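Phosphate-specific transport system accessory protein PhoU homolog (Streptococcus pneumoniae, PDB 2I0M) probably takes part in regulating phosphate uptake, acting as a zinc-binding homodimer in the cytoplasm. Local coordinates at residues D95-I100 with G188-F193. Residues are numbered along the deposited sequence; the frame is centred on the assembly and turned at random.
Sequences DHMAGI and GHLERF. With ZN (zinc ion), chain B; ZN (zinc ion), chain D.
With CG anti to the carbonyl carbon in both residues (chi1 -83° in His-96, -76° in His-189), the two imidazoles reach across the interface, His-189 to the Gly-99 backbone and His-96 to the Arg-192 side chain. They meet rim to rim, their planes inclined at 56° and neither lying over the other's face, with centroids 5.0 Å apart; CD2 of His-96 and ND1 of His-189 are modelled too close, which makes this edge doubtful. Each ring takes a C-H group over one face. CB of Arg-192 sits over the centre of the His-96 ring, 3.5 Å from its centroid, while CA of Gly-99 lies above the rim of the His-189 ring, 3.5 Å from NE2. Beyond its CB, Arg-192 bends at chi2 and chi3 until CE1 of His-96 lies over one face of its tilted guanidinium, and NH2 hydrogen-bonds OH of Tyr-196. A second, apolar layer fills in beside the histidines: SD of Met-97 stands over the Phe-193 ring, 4.3 Å from its centroid, a Met-aromatic contact, and CD1 of Ile-100 packs 3.9 Å from CG of Leu-190. Helices 74-105 and 177-209, nearly antiparallel here, are joined near the centre of an all-helical fold, while Asp-95 and Glu-191 bind separate zinc ions. Met-97 and Phe-193 also touch helix 5-35, Leu-190 and Phe-193 rest on helix 117-136, and Asp-95 and Ala-98 meet helix 39-66.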
ATOM      1  N   ASP A  95     -10.557   3.111   0.936  1.00 39.64           N
ATOM      2  CA  ASP A  95     -10.535   2.788   2.382  1.00 38.86           C
ATOM      3  C   ASP A  95      -9.883   3.899   3.233  1.00 38.84           C
ATOM      4  O   ASP A  95     -10.296   4.151   4.354  1.00 38.99           O
ATOM      5  CB  ASP A  95      -9.753   1.506   2.635  1.00 38.56           C
ATOM      6  CG  ASP A  95     -10.405   0.259   2.039  1.00 38.80           C
ATOM      7  OD1 ASP A  95     -11.652   0.174   1.830  1.00 33.61           O
ATOM      8  OD2 ASP A  95      -9.621  -0.689   1.827  1.00 40.33           O
ATOM      9  N   HIS A  96      -8.859   4.546   2.689  1.00 38.63           N
ATOM     10  CA  HIS A  96      -8.114   5.581   3.394  1.00 38.69           C
ATOM     11  C   HIS A  96      -8.891   6.884   3.440  1.00 38.61           C
ATOM     12  O   HIS A  96      -8.698   7.695   4.345  1.00 38.95           O
ATOM     13  CB  HIS A  96      -6.724   5.800   2.765  1.00 39.06           C
ATOM     14  CG  HIS A  96      -5.696   4.828   3.247  1.00 38.31           C
ATOM     15  ND1 HIS A  96      -5.185   3.830   2.450  1.00 40.43           N
ATOM     16  CD2 HIS A  96      -5.123   4.668   4.460  1.00 39.89           C
ATOM     17  CE1 HIS A  96      -4.331   3.103   3.150  1.00 40.59           C
ATOM     18  NE2 HIS A  96      -4.276   3.590   4.374  1.00 39.96           N
ATOM     19  N   MET A  97      -9.785   7.065   2.473  1.00 37.78           N
ATOM     20  CA  MET A  97     -10.738   8.148   2.516  1.00 37.21           C
ATOM     21  C   MET A  97     -11.876   7.874   3.533  1.00 37.96           C
ATOM     22  O   MET A  97     -12.323   8.803   4.217  1.00 38.12           O
ATOM     23  CB  MET A  97     -11.243   8.480   1.104  1.00 37.03           C
ATOM     24  CG  MET A  97     -10.122   9.013   0.148  1.00 35.13           C
ATOM     25  SD  MET A  97      -9.174  10.467   0.744  1.00 30.94           S
ATOM     26  CE  MET A  97      -7.822   9.776   1.659  1.00 35.99           C
ATOM     27  N   ALA A  98     -12.326   6.620   3.645  1.00 37.79           N
ATOM     28  CA  ALA A  98     -13.248   6.220   4.723  1.00 38.27           C
ATOM     29  C   ALA A  98     -12.577   6.349   6.084  1.00 38.53           C
ATOM     30  O   ALA A  98     -13.246   6.653   7.075  1.00 39.41           O
ATOM     31  CB  ALA A  98     -13.759   4.778   4.531  1.00 38.02           C
ATOM     32  N   GLY A  99     -11.266   6.103   6.125  1.00 38.42           N
ATOM     33  CA  GLY A  99     -10.467   6.236   7.341  1.00 38.21           C
ATOM     34  C   GLY A  99     -10.446   7.659   7.866  1.00 38.38           C
ATOM     35  O   GLY A  99     -10.608   7.872   9.059  1.00 38.97           O
ATOM     36  N   ILE A 100     -10.279   8.626   6.961  1.00 38.15           N
ATOM     37  CA  ILE A 100     -10.355  10.063   7.282  1.00 37.37           C
ATOM     38  C   ILE A 100     -11.749  10.457   7.800  1.00 37.68           C
ATOM     39  O   ILE A 100     -11.888  11.248   8.743  1.00 36.91           O
ATOM     40  CB  ILE A 100      -9.992  10.936   6.058  1.00 36.63           C
ATOM     41  CG1 ILE A 100      -8.519  10.778   5.697  1.00 36.18           C
ATOM     42  CG2 ILE A 100     -10.298  12.410   6.326  1.00 36.92           C
ATOM     43  CD1 ILE A 100      -8.007  11.764   4.609  1.00 36.73           C
ATOM     44  N   GLY A 188      -1.673  10.342   7.723  1.00 39.32           N
ATOM     45  CA  GLY A 188      -1.242   9.014   7.302  1.00 39.70           C
ATOM     46  C   GLY A 188      -2.127   8.441   6.202  1.00 40.27           C
ATOM     47  O   GLY A 188      -1.641   7.732   5.304  1.00 40.16           O
ATOM     48  N   HIS A 189      -3.425   8.740   6.267  1.00 40.09           N
ATOM     49  CA  HIS A 189      -4.372   8.295   5.243  1.00 40.45           C
ATOM     50  C   HIS A 189      -4.144   8.988   3.907  1.00 40.23           C
ATOM     51  O   HIS A 189      -4.286   8.362   2.857  1.00 40.61           O
ATOM     52  CB  HIS A 189      -5.818   8.491   5.691  1.00 40.57           C
ATOM     53  CG  HIS A 189      -6.280   7.474   6.687  1.00 41.31           C
ATOM     54  ND1 HIS A 189      -6.169   6.118   6.470  1.00 40.29           N
ATOM     55  CD2 HIS A 189      -6.875   7.615   7.898  1.00 42.15           C
ATOM     56  CE1 HIS A 189      -6.652   5.464   7.513  1.00 41.88           C
ATOM     57  NE2 HIS A 189      -7.085   6.348   8.394  1.00 43.21           N
ATOM     58  N   LEU A 190      -3.799  10.270   3.958  1.00 40.02           N
ATOM     59  CA  LEU A 190      -3.492  11.051   2.768  1.00 40.00           C
ATOM     60  C   LEU A 190      -2.174  10.618   2.170  1.00 40.66           C
ATOM     61  O   LEU A 190      -2.041  10.524   0.949  1.00 40.75           O
ATOM     62  CB  LEU A 190      -3.427  12.552   3.094  1.00 39.90           C
ATOM     63  CG  LEU A 190      -4.734  13.342   3.123  1.00 38.83           C
ATOM     64  CD1 LEU A 190      -4.510  14.767   3.607  1.00 37.05           C
ATOM     65  CD2 LEU A 190      -5.368  13.333   1.736  1.00 38.89           C
ATOM     66  N   GLU A 191      -1.192  10.365   3.034  1.00 41.17           N
ATOM     67  CA  GLU A 191       0.113   9.940   2.577  1.00 41.99           C
ATOM     68  C   GLU A 191      -0.005   8.588   1.836  1.00 42.82           C
ATOM     69  O   GLU A 191       0.575   8.443   0.762  1.00 43.29           O
ATOM     70  CB  GLU A 191       1.115   9.906   3.744  1.00 42.06           C
ATOM     71  CG  GLU A 191       2.592   9.806   3.331  1.00 43.12           C
ATOM     72  CD  GLU A 191       2.995   8.410   2.841  1.00 43.58           C
ATOM     73  OE1 GLU A 191       2.403   7.413   3.308  1.00 43.45           O
ATOM     74  OE2 GLU A 191       3.908   8.315   1.990  1.00 44.05           O
ATOM     75  N   ARG A 192      -0.762   7.634   2.398  1.00 43.55           N
ATOM     76  CA  ARG A 192      -1.055   6.335   1.753  1.00 44.73           C
ATOM     77  C   ARG A 192      -1.838   6.455   0.446  1.00 44.40           C
ATOM     78  O   ARG A 192      -1.477   5.827  -0.552  1.00 44.76           O
ATOM     79  CB  ARG A 192      -1.823   5.389   2.688  1.00 45.34           C
ATOM     80  CG  ARG A 192      -1.117   5.014   3.947  1.00 48.83           C
ATOM     81  CD  ARG A 192       0.076   4.139   3.669  1.00 57.55           C
ATOM     82  NE  ARG A 192      -0.300   2.727   3.561  1.00 62.80           N
ATOM     83  CZ  ARG A 192      -0.600   2.126   2.418  1.00 65.87           C
ATOM     84  NH1 ARG A 192      -0.551   2.803   1.272  1.00 69.29           N
ATOM     85  NH2 ARG A 192      -0.925   0.847   2.417  1.00 67.84           N
ATOM     86  N   PHE A 193      -2.916   7.236   0.472  1.00 44.20           N
ATOM     87  CA  PHE A 193      -3.683   7.610  -0.723  1.00 43.90           C
ATOM     88  C   PHE A 193      -2.766   7.981  -1.876  1.00 44.00           C
ATOM     89  O   PHE A 193      -2.880   7.436  -2.969  1.00 43.68           O
ATOM     90  CB  PHE A 193      -4.597   8.794  -0.383  1.00 43.68           C
ATOM     91  CG  PHE A 193      -5.543   9.196  -1.472  1.00 42.96           C
ATOM     92  CD1 PHE A 193      -6.761   8.544  -1.634  1.00 43.71           C
ATOM     93  CD2 PHE A 193      -5.255  10.280  -2.290  1.00 44.07           C
ATOM     94  CE1 PHE A 193      -7.671   8.954  -2.629  1.00 43.20           C
ATOM     95  CE2 PHE A 193      -6.150  10.692  -3.290  1.00 44.93           C
ATOM     96  CZ  PHE A 193      -7.359  10.024  -3.454  1.00 43.93           C
TER
HETATM   97 ZN    ZN B 217       4.378   8.970   0.172  1.00 57.88          ZN
HETATM   98 ZN    ZN D 219      -9.945  -2.628   1.347  1.00 46.45          ZN